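Local coordinates for alginate biosynthesis protein AlgX (Pseudomonas aeruginosa, PDB 4KNC), which takes part in O-acetylation of the exopolysaccharide alginate and protects the polymer from degradation as it crosses the periplasm, at residues S25-K30 with A200-N205; T55-S60 with V83-T88; R68-E73 with P315-G320. One frame throughout, in Å; residues are numbered along the deposited sequence.

Interaction 1 of 3, residues S25-K30 with A200-N205; sequences SRYNTK and AQLCGN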
loop_
_atom_site.group_PDB
_atom_site.type_symbol
_atom_site.label_atom_id
_atom_site.label_comp_id
_atom_site.label_asym_id
_atom_site.label_seq_id
_atom_site.Cartn_x
_atom_site.Cartn_y
_atom_site.Cartn_z
ATOM N N SER A 25 7.981 -26.705 2.490
ATOM C CA SER A 25 6.690 -27.379 2.575
ATOM C C SER A 25 6.135 -27.418 4.004
ATOM O O SER A 25 4.950 -27.659 4.212
ATOM C CB SER A 25 6.793 -28.791 2.004
ATOM O OG SER A 25 7.924 -29.459 2.531
ATOM N N ARG A 26 6.987 -27.169 4.989
ATOM C CA ARG A 26 6.536 -27.108 6.376
ATOM C C ARG A 26 5.735 -25.820 6.644
ATOM O O ARG A 26 4.994 -25.735 7.621
ATOM C CB ARG A 26 7.743 -27.240 7.326
ATOM C CG ARG A 26 7.446 -27.137 8.829
ATOM C CD ARG A 26 6.520 -28.262 9.353
ATOM N NE ARG A 26 6.163 -28.040 10.754
ATOM C CZ ARG A 26 5.144 -27.286 11.160
ATOM N NH1 ARG A 26 4.370 -26.690 10.260
ATOM N NH2 ARG A 26 4.896 -27.127 12.463
ATOM N N TYR A 27 5.880 -24.826 5.766
ATOM C CA TYR A 27 5.212 -23.527 5.936
ATOM C C TYR A 27 3.936 -23.469 5.105
ATOM O O TYR A 27 3.743 -22.548 4.315
ATOM C CB TYR A 27 6.148 -22.364 5.551
ATOM C CG TYR A 27 7.385 -22.283 6.417
ATOM C CD1 TYR A 27 8.394 -23.235 6.301
ATOM C CD2 TYR A 27 7.541 -21.273 7.366
ATOM C CE1 TYR A 27 9.511 -23.203 7.102
ATOM C CE2 TYR A 27 8.669 -21.228 8.180
ATOM C CZ TYR A 27 9.651 -22.195 8.031
ATOM O OH TYR A 27 10.783 -22.185 8.803
ATOM N N ASN A 28 3.061 -24.449 5.302
ATOM C CA ASN A 28 1.929 -24.658 4.399
ATOM C C ASN A 28 0.617 -24.001 4.828
ATOM O O ASN A 28 -0.446 -24.325 4.300
ATOM C CB ASN A 28 1.693 -26.159 4.196
ATOM C CG ASN A 28 1.108 -26.827 5.430
ATOM O OD1 ASN A 28 1.431 -26.459 6.563
ATOM N ND2 ASN A 28 0.234 -27.811 5.215
ATOM N N THR A 29 0.686 -23.085 5.783
ATOM C CA THR A 29 -0.525 -22.475 6.325
ATOM C C THR A 29 -0.540 -20.961 6.210
ATOM O O THR A 29 0.403 -20.356 5.697
ATOM C CB THR A 29 -0.715 -22.853 7.782
ATOM O OG1 THR A 29 0.357 -22.303 8.563
ATOM C CG2 THR A 29 -0.731 -24.367 7.911
ATOM N N LYS A 30 -1.622 -20.354 6.685
ATOM C CA LYS A 30 -1.804 -18.914 6.545
ATOM C C LYS A 30 -0.739 -18.157 7.337
ATOM O O LYS A 30 0.068 -17.421 6.767
ATOM C CB LYS A 30 -3.209 -18.491 6.984
ATOM C CG LYS A 30 -4.305 -18.750 5.956
ATOM N N ALA A 200 9.083 -19.965 17.411
ATOM C CA ALA A 200 8.608 -20.517 18.680
ATOM C C ALA A 200 7.480 -21.510 18.437
ATOM O O ALA A 200 7.428 -22.569 19.055
ATOM C CB ALA A 200 8.137 -19.404 19.613
ATOM N N GLN A 201 6.570 -21.164 17.536
ATOM C CA GLN A 201 5.457 -22.052 17.234
ATOM C C GLN A 201 5.935 -23.353 16.583
ATOM O O GLN A 201 5.424 -24.440 16.896
ATOM C CB GLN A 201 4.438 -21.349 16.345
ATOM C CG GLN A 201 3.040 -21.922 16.426
ATOM C CD GLN A 201 2.835 -23.062 15.471
ATOM O OE1 GLN A 201 3.278 -23.008 14.322
ATOM N NE2 GLN A 201 2.170 -24.121 15.939
ATOM N N LEU A 202 6.929 -23.237 15.704
ATOM C CA LEU A 202 7.478 -24.386 14.978
ATOM C C LEU A 202 8.405 -25.280 15.794
ATOM O O LEU A 202 8.430 -26.489 15.601
ATOM C CB LEU A 202 8.292 -23.916 13.772
ATOM C CG LEU A 202 7.583 -23.349 12.545
ATOM C CD1 LEU A 202 8.608 -22.985 11.486
ATOM C CD2 LEU A 202 6.617 -24.352 12.002
ATOM N N CYS A 203 9.190 -24.676 16.675
ATOM C CA CYS A 203 10.354 -25.345 17.258
ATOM C C CYS A 203 10.375 -25.269 18.775
ATOM O O CYS A 203 11.213 -25.897 19.424
ATOM C CB CYS A 203 11.653 -24.720 16.715
ATOM S SG CYS A 203 11.943 -24.950 14.934
ATOM N N GLY A 204 9.474 -24.476 19.343
ATOM C CA GLY A 204 9.469 -24.271 20.782
ATOM C C GLY A 204 10.621 -23.380 21.222
ATOM O O GLY A 204 10.915 -23.272 22.414
ATOM N N ASN A 205 11.278 -22.741 20.257
ATOM C CA ASN A 205 12.344 -21.795 20.565
ATOM C C ASN A 205 11.819 -20.600 21.354
ATOM O O ASN A 205 10.617 -20.342 21.397
ATOM C CB ASN A 205 13.034 -21.322 19.281
ATOM C CG ASN A 205 13.847 -22.414 18.626
ATOM O OD1 ASN A 205 13.596 -23.596 18.850
ATOM N ND2 ASN A 205 14.833 -22.031 17.829
#
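The side chain of Arg26 starts out opposite its backbone N (chi1 178°) and bends at chi2, which lays its guanidinium against Leu202, while Tyr27, whose CG is anti to the carbonyl carbon (chi1 -62°), brings its ring to the same leucine. Leu202 divides its two methyls between these partners. CD2 sits 3.2 Å above one face of the Arg26 guanidinium, displaced toward NH2 (3.3 Å) and 3.4 Å from CZ. CD1 meets the phenol end of Tyr27 obliquely, 3.7 Å from CZ and 3.5 Å from OH, the two side chains crossing at about a right angle. No hydrogen bond spans the segments: Leu202 makes an apolar contact with the Tyr27 ring and a van der Waals contact over the Arg26 guanidinium. The phenol oxygen is held separately, by hydrogen bonds with the O of Ala21 and the N of Leu38, which anchor the hydroxyl end of the buried ring. Next to Leu202, Cys203 forms a disulfide with Cys18, a covalent tie between the N-terminal region and the same helix end. The contact joins the loop preceding strand 38-40 to the last turn of helix 194-203, and Leu32 touches both Arg26 and Leu202 beside it.

Interaction 2 of 3, residues T55-S60 with V83-T88; sequences TDFGTS and VVYQPT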
loop_
_atom_site.group_PDB
_atom_site.type_symbol
_atom_site.label_atom_id
_atom_site.label_comp_id
_atom_site.label_asym_id
_atom_site.label_seq_id
_atom_site.Cartn_x
_atom_site.Cartn_y
_atom_site.Cartn_z
ATOM N N THR A 55 16.159 -12.840 -4.941
ATOM C CA THR A 55 16.903 -12.114 -5.973
ATOM C C THR A 55 15.994 -11.579 -7.060
ATOM O O THR A 55 16.450 -10.889 -7.962
ATOM C CB THR A 55 17.952 -13.005 -6.666
ATOM O OG1 THR A 55 17.300 -14.157 -7.219
ATOM C CG2 THR A 55 19.026 -13.455 -5.672
ATOM N N ASP A 56 14.705 -11.894 -6.991
ATOM C CA ASP A 56 13.765 -11.465 -8.029
ATOM C C ASP A 56 12.964 -10.253 -7.566
ATOM O O ASP A 56 12.443 -10.257 -6.464
ATOM C CB ASP A 56 12.816 -12.613 -8.381
ATOM C CG ASP A 56 11.969 -13.043 -7.197
ATOM O OD1 ASP A 56 12.535 -13.593 -6.226
ATOM O OD2 ASP A 56 10.742 -12.806 -7.226
ATOM N N PHE A 57 12.868 -9.216 -8.403
ATOM C CA PHE A 57 12.150 -7.992 -8.038
ATOM C C PHE A 57 11.329 -7.473 -9.220
ATOM O O PHE A 57 11.584 -7.845 -10.355
ATOM C CB PHE A 57 13.133 -6.910 -7.562
ATOM C CG PHE A 57 13.841 -7.265 -6.288
ATOM C CD1 PHE A 57 13.224 -7.075 -5.069
ATOM C CD2 PHE A 57 15.115 -7.808 -6.312
ATOM C CE1 PHE A 57 13.859 -7.425 -3.879
ATOM C CE2 PHE A 57 15.763 -8.155 -5.131
ATOM C CZ PHE A 57 15.133 -7.958 -3.909
ATOM N N GLY A 58 10.346 -6.621 -8.953
ATOM C CA GLY A 58 9.562 -6.023 -10.023
ATOM C C GLY A 58 8.211 -6.673 -10.277
ATOM O O GLY A 58 7.606 -7.279 -9.385
ATOM N N THR A 59 7.729 -6.532 -11.507
ATOM C CA THR A 59 6.430 -7.052 -11.884
ATOM C C THR A 59 6.386 -7.307 -13.391
ATOM O O THR A 59 7.373 -7.091 -14.089
ATOM C CB THR A 59 5.306 -6.071 -11.503
ATOM O OG1 THR A 59 4.036 -6.648 -11.841
ATOM C CG2 THR A 59 5.474 -4.746 -12.248
ATOM N N SER A 60 5.236 -7.764 -13.878
ATOM C CA SER A 60 5.037 -8.051 -15.301
ATOM C C SER A 60 4.921 -6.779 -16.128
ATOM O O SER A 60 4.754 -5.687 -15.575
ATOM C CB SER A 60 3.753 -8.852 -15.483
ATOM O OG SER A 60 2.631 -8.046 -15.182
ATOM N N VAL A 83 7.357 6.725 -4.955
ATOM C CA VAL A 83 7.241 5.370 -4.411
ATOM C C VAL A 83 8.434 5.023 -3.512
ATOM O O VAL A 83 9.601 5.174 -3.894
ATOM C CB VAL A 83 7.006 4.264 -5.507
ATOM C CG1 VAL A 83 7.375 2.887 -4.984
ATOM C CG2 VAL A 83 5.551 4.250 -5.986
ATOM N N VAL A 84 8.127 4.598 -2.292
ATOM C CA VAL A 84 9.137 4.093 -1.385
ATOM C C VAL A 84 9.100 2.572 -1.440
ATOM O O VAL A 84 8.199 1.937 -0.887
ATOM C CB VAL A 84 8.904 4.596 0.031
ATOM C CG1 VAL A 84 9.786 3.814 1.023
ATOM C CG2 VAL A 84 9.202 6.115 0.091
ATOM N N TYR A 85 10.066 1.999 -2.146
ATOM C CA TYR A 85 10.131 0.567 -2.390
ATOM C C TYR A 85 11.071 -0.015 -1.344
ATOM O O TYR A 85 12.287 -0.060 -1.547
ATOM C CB TYR A 85 10.696 0.340 -3.792
ATOM C CG TYR A 85 10.509 -1.041 -4.415
ATOM C CD1 TYR A 85 9.253 -1.657 -4.471
ATOM C CD2 TYR A 85 11.587 -1.701 -5.004
ATOM C CE1 TYR A 85 9.088 -2.904 -5.084
ATOM C CE2 TYR A 85 11.432 -2.945 -5.616
ATOM C CZ TYR A 85 10.187 -3.539 -5.645
ATOM O OH TYR A 85 10.056 -4.761 -6.247
ATOM N N GLN A 86 10.509 -0.419 -0.207
ATOM C CA GLN A 86 11.324 -0.812 0.948
ATOM C C GLN A 86 12.250 -1.982 0.582
ATOM O O GLN A 86 11.808 -3.004 0.070
ATOM C CB GLN A 86 10.428 -1.181 2.138
ATOM C CG GLN A 86 11.159 -1.154 3.491
ATOM C CD GLN A 86 10.330 -1.775 4.624
ATOM O OE1 GLN A 86 9.514 -2.674 4.392
ATOM N NE2 GLN A 86 10.536 -1.290 5.848
ATOM N N PRO A 87 13.553 -1.814 0.804
ATOM C CA PRO A 87 14.496 -2.866 0.400
ATOM C C PRO A 87 14.468 -4.086 1.336
ATOM O O PRO A 87 13.962 -4.012 2.453
ATOM C CB PRO A 87 15.852 -2.160 0.459
ATOM C CG PRO A 87 15.653 -1.046 1.478
ATOM C CD PRO A 87 14.230 -0.588 1.273
ATOM N N THR A 88 15.009 -5.205 0.882
ATOM C CA THR A 88 14.909 -6.431 1.679
ATOM C C THR A 88 15.861 -6.433 2.874
ATOM O O THR A 88 16.835 -5.675 2.928
ATOM C CB THR A 88 15.100 -7.695 0.817
ATOM O OG1 THR A 88 16.349 -7.623 0.112
ATOM C CG2 THR A 88 13.948 -7.828 -0.199
HETATM O O HOH W 1 7.846 -6.156 -6.247
#
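A buried phenol oxygen serves as the acceptor for a loop backbone here: Gly58 N donates to Tyr85 OH over 3.3 Å, at an N-H...O angle of 150°. A water 2.6 Å from the same OH lies at the edge of the Tyr85 ring, in its plane, and gives at most a weak bond to Gly58 O, a tentative second link from the hydroxyl to the glycine. CG of Tyr85 is anti to the backbone N (chi1 -164°), which sends the ring from the strand toward the loop. Gly58 has a positive phi of 100°, in a backbone shape where a side chain would collide with the carbonyl O of Phe57, and which glycine accepts.

Strand 80-85 is an outermost strand of the four-stranded parallel sheet in the SGNH hydrolase-like domain, and the contact brings its C-terminal end and the following loop against the segment that leads into helix 61-76. Phe57 supplies the apolar half: Thr88 CG2 lies in the plane of its ring, at the edge, 3.7 Å from CE1 and 3.9 Å from CZ. The two branches of Thr88 have separate tasks: OG1 caps the N of Leu91 at the start of helix 89-93, and the methyl meets Phe57. Helix 107-123 flanks both aromatic residues, with Thr117 touching Phe57 and Tyr85, and Phe121 meets the Tyr85 ring edge-to-face.

Interaction 3 of 3, residues R68-E73 with P315-G320; sequences RALRDE and PLVDNG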
loop_
_atom_site.group_PDB
_atom_site.type_symbol
_atom_site.label_atom_id
_atom_site.label_comp_id
_atom_site.label_asym_id
_atom_site.label_seq_id
_atom_site.Cartn_x
_atom_site.Cartn_y
_atom_site.Cartn_z
ATOM N N ARG A 68 2.290 3.024 -14.769
ATOM C CA ARG A 68 2.394 4.259 -15.568
ATOM C C ARG A 68 1.032 4.942 -15.767
ATOM O O ARG A 68 0.910 6.158 -15.619
ATOM C CB ARG A 68 3.092 3.996 -16.912
ATOM C CG ARG A 68 2.766 4.979 -18.035
ATOM C CD ARG A 68 3.247 6.414 -17.765
ATOM N NE ARG A 68 4.693 6.608 -17.884
ATOM C CZ ARG A 68 5.284 7.805 -17.865
ATOM N NH1 ARG A 68 6.601 7.906 -17.975
ATOM N NH2 ARG A 68 4.555 8.910 -17.741
ATOM N N ALA A 69 0.006 4.154 -16.076
ATOM C CA ALA A 69 -1.335 4.698 -16.243
ATOM C C ALA A 69 -1.831 5.393 -14.974
ATOM O O ALA A 69 -2.402 6.490 -15.038
ATOM C CB ALA A 69 -2.309 3.586 -16.655
ATOM N N LEU A 70 -1.624 4.751 -13.823
ATOM C CA LEU A 70 -2.034 5.347 -12.555
ATOM C C LEU A 70 -1.270 6.638 -12.278
ATOM O O LEU A 70 -1.866 7.655 -11.899
ATOM C CB LEU A 70 -1.845 4.361 -11.398
ATOM C CG LEU A 70 -2.139 4.921 -10.001
ATOM C CD1 LEU A 70 -3.582 5.444 -9.943
ATOM C CD2 LEU A 70 -1.889 3.874 -8.922
ATOM N N ARG A 71 0.047 6.595 -12.470
ATOM C CA ARG A 71 0.875 7.793 -12.317
ATOM C C ARG A 71 0.336 8.935 -13.175
ATOM O O ARG A 71 0.257 10.077 -12.720
ATOM C CB ARG A 71 2.344 7.501 -12.663
ATOM C CG ARG A 71 3.290 8.705 -12.602
ATOM C CD ARG A 71 3.372 9.434 -13.961
ATOM N NE ARG A 71 4.220 10.623 -13.913
ATOM C CZ ARG A 71 4.088 11.655 -14.742
ATOM N NH1 ARG A 71 3.135 11.636 -15.667
ATOM N NH2 ARG A 71 4.894 12.706 -14.641
ATOM N N ASP A 72 -0.041 8.622 -14.412
ATOM C CA ASP A 72 -0.517 9.652 -15.333
ATOM C C ASP A 72 -1.835 10.233 -14.879
ATOM O O ASP A 72 -2.001 11.446 -14.845
ATOM C CB ASP A 72 -0.641 9.115 -16.755
ATOM C CG ASP A 72 0.697 8.953 -17.426
ATOM O OD1 ASP A 72 1.668 9.620 -16.995
ATOM O OD2 ASP A 72 0.776 8.169 -18.389
ATOM N N GLU A 73 -2.774 9.363 -14.530
ATOM C CA GLU A 73 -4.033 9.840 -13.978
ATOM C C GLU A 73 -3.803 10.781 -12.785
ATOM O O GLU A 73 -4.388 11.864 -12.724
ATOM C CB GLU A 73 -4.934 8.664 -13.600
ATOM C CG GLU A 73 -6.379 9.042 -13.358
ATOM C CD GLU A 73 -7.042 9.646 -14.587
ATOM O OE1 GLU A 73 -6.530 9.465 -15.716
ATOM O OE2 GLU A 73 -8.082 10.315 -14.419
ATOM N N PRO A 315 -10.500 5.056 -11.320
ATOM C CA PRO A 315 -11.649 5.960 -11.184
ATOM C C PRO A 315 -11.697 6.690 -9.846
ATOM O O PRO A 315 -12.398 7.693 -9.733
ATOM C CB PRO A 315 -12.847 5.013 -11.286
ATOM C CG PRO A 315 -12.305 3.698 -10.783
ATOM C CD PRO A 315 -10.925 3.643 -11.338
ATOM N N LEU A 316 -10.987 6.191 -8.843
ATOM C CA LEU A 316 -10.959 6.864 -7.548
ATOM C C LEU A 316 -10.261 8.230 -7.607
ATOM O O LEU A 316 -10.551 9.119 -6.797
ATOM C CB LEU A 316 -10.313 5.975 -6.481
ATOM C CG LEU A 316 -11.278 4.976 -5.848
ATOM C CD1 LEU A 316 -10.526 4.071 -4.885
ATOM C CD2 LEU A 316 -12.383 5.732 -5.141
ATOM N N VAL A 317 -9.346 8.398 -8.556
ATOM C CA VAL A 317 -8.659 9.683 -8.705
ATOM C C VAL A 317 -9.660 10.837 -8.868
ATOM O O VAL A 317 -9.445 11.922 -8.323
ATOM C CB VAL A 317 -7.641 9.656 -9.867
ATOM C CG1 VAL A 317 -7.027 11.027 -10.081
ATOM C CG2 VAL A 317 -6.561 8.652 -9.573
ATOM N N ASP A 318 -10.767 10.587 -9.578
ATOM C CA ASP A 318 -11.821 11.596 -9.762
ATOM C C ASP A 318 -13.110 11.314 -8.997
ATOM O O ASP A 318 -14.199 11.599 -9.485
ATOM C CB ASP A 318 -12.153 11.790 -11.242
ATOM C CG ASP A 318 -11.054 12.492 -11.988
ATOM O OD1 ASP A 318 -9.992 11.861 -12.177
ATOM O OD2 ASP A 318 -11.247 13.668 -12.378
ATOM N N ASN A 319 -12.981 10.760 -7.801
ATOM C CA ASN A 319 -14.110 10.605 -6.888
ATOM C C ASN A 319 -15.294 9.784 -7.424
ATOM O O ASN A 319 -16.444 10.049 -7.076
ATOM C CB ASN A 319 -14.593 11.978 -6.397
ATOM C CG ASN A 319 -15.120 11.928 -4.972
ATOM O OD1 ASN A 319 -15.243 10.845 -4.379
ATOM N ND2 ASN A 319 -15.441 13.093 -4.416
ATOM N N GLY A 320 -15.006 8.788 -8.257
ATOM C CA GLY A 320 -16.036 7.917 -8.800
ATOM C C GLY A 320 -17.179 8.643 -9.486
ATOM O O GLY A 320 -16.998 9.281 -10.532
#
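A Schellman motif ends helix 307-316; Val317 of this terminating turn packs against Glu73 of helix 61-76, and Asp318 brings a second carboxylate near it. Glu73 runs out opposite its backbone N (chi1 -165°) and then bends at chi2 (61°), laying CG on the valine and turning the carboxylate toward Asp318. This CG lies 3.8 Å from both CB and CG2 of Val317, and CG1 of the valine comes 3.8 Å from the carbonyl O of Glu73. Leu70, one turn earlier, adds only a loose apolar contact, CD1 to Val317 CG2 at 4.4 Å.

The Schellman pair consists of Gly320 N to Pro315 O and Asn319 N to Leu316 O, with Asn319 at positive phi as the C-prime residue. This turn lies at the C-terminal end of the SGNH hydrolase-like domain, and Asn319 OD1 accepts a hydrogen bond from Arg396 of the carbohydrate-binding module.

Beyond the valine, two carboxylates approach with their planes 54° apart, Glu73 OE2 standing 3.3 Å from Asp318 OD1. Arg76 probably relieves the like charge, since its NH1 forms a salt bridge with Glu73 OE2 and a long, weak ion pair with Asp318 OD1. Within the helix, Asp72 OD1 takes two donors, Arg68 NH2 at 3.1 Å on its syn lone pair and Arg71 NH1 at 2.8 Å.

Overall arrangement
All three contacts are partly buried and lie away from the proposed catalytic residues. Interaction 1 is outermost, its centre about 27 Å from that of the chain, against about 13 and 15 Å for the centres of interactions 2 and 3; 1 and 3 are on opposite sides of the chain's centre. Helix 61-76 and strand 80-85 tie 2 to 3, whose nearest atoms are about 8 Å apart. Interaction 2 is nested within the chain loop that 1 closes, while 3 crosses both. Direct hydrogen bonding between segments occurs only in 2, at the sheet edge; 1 relies on a leucine shared by two side chains, and 3 combines apolar contact with close carboxylates near the domain boundary.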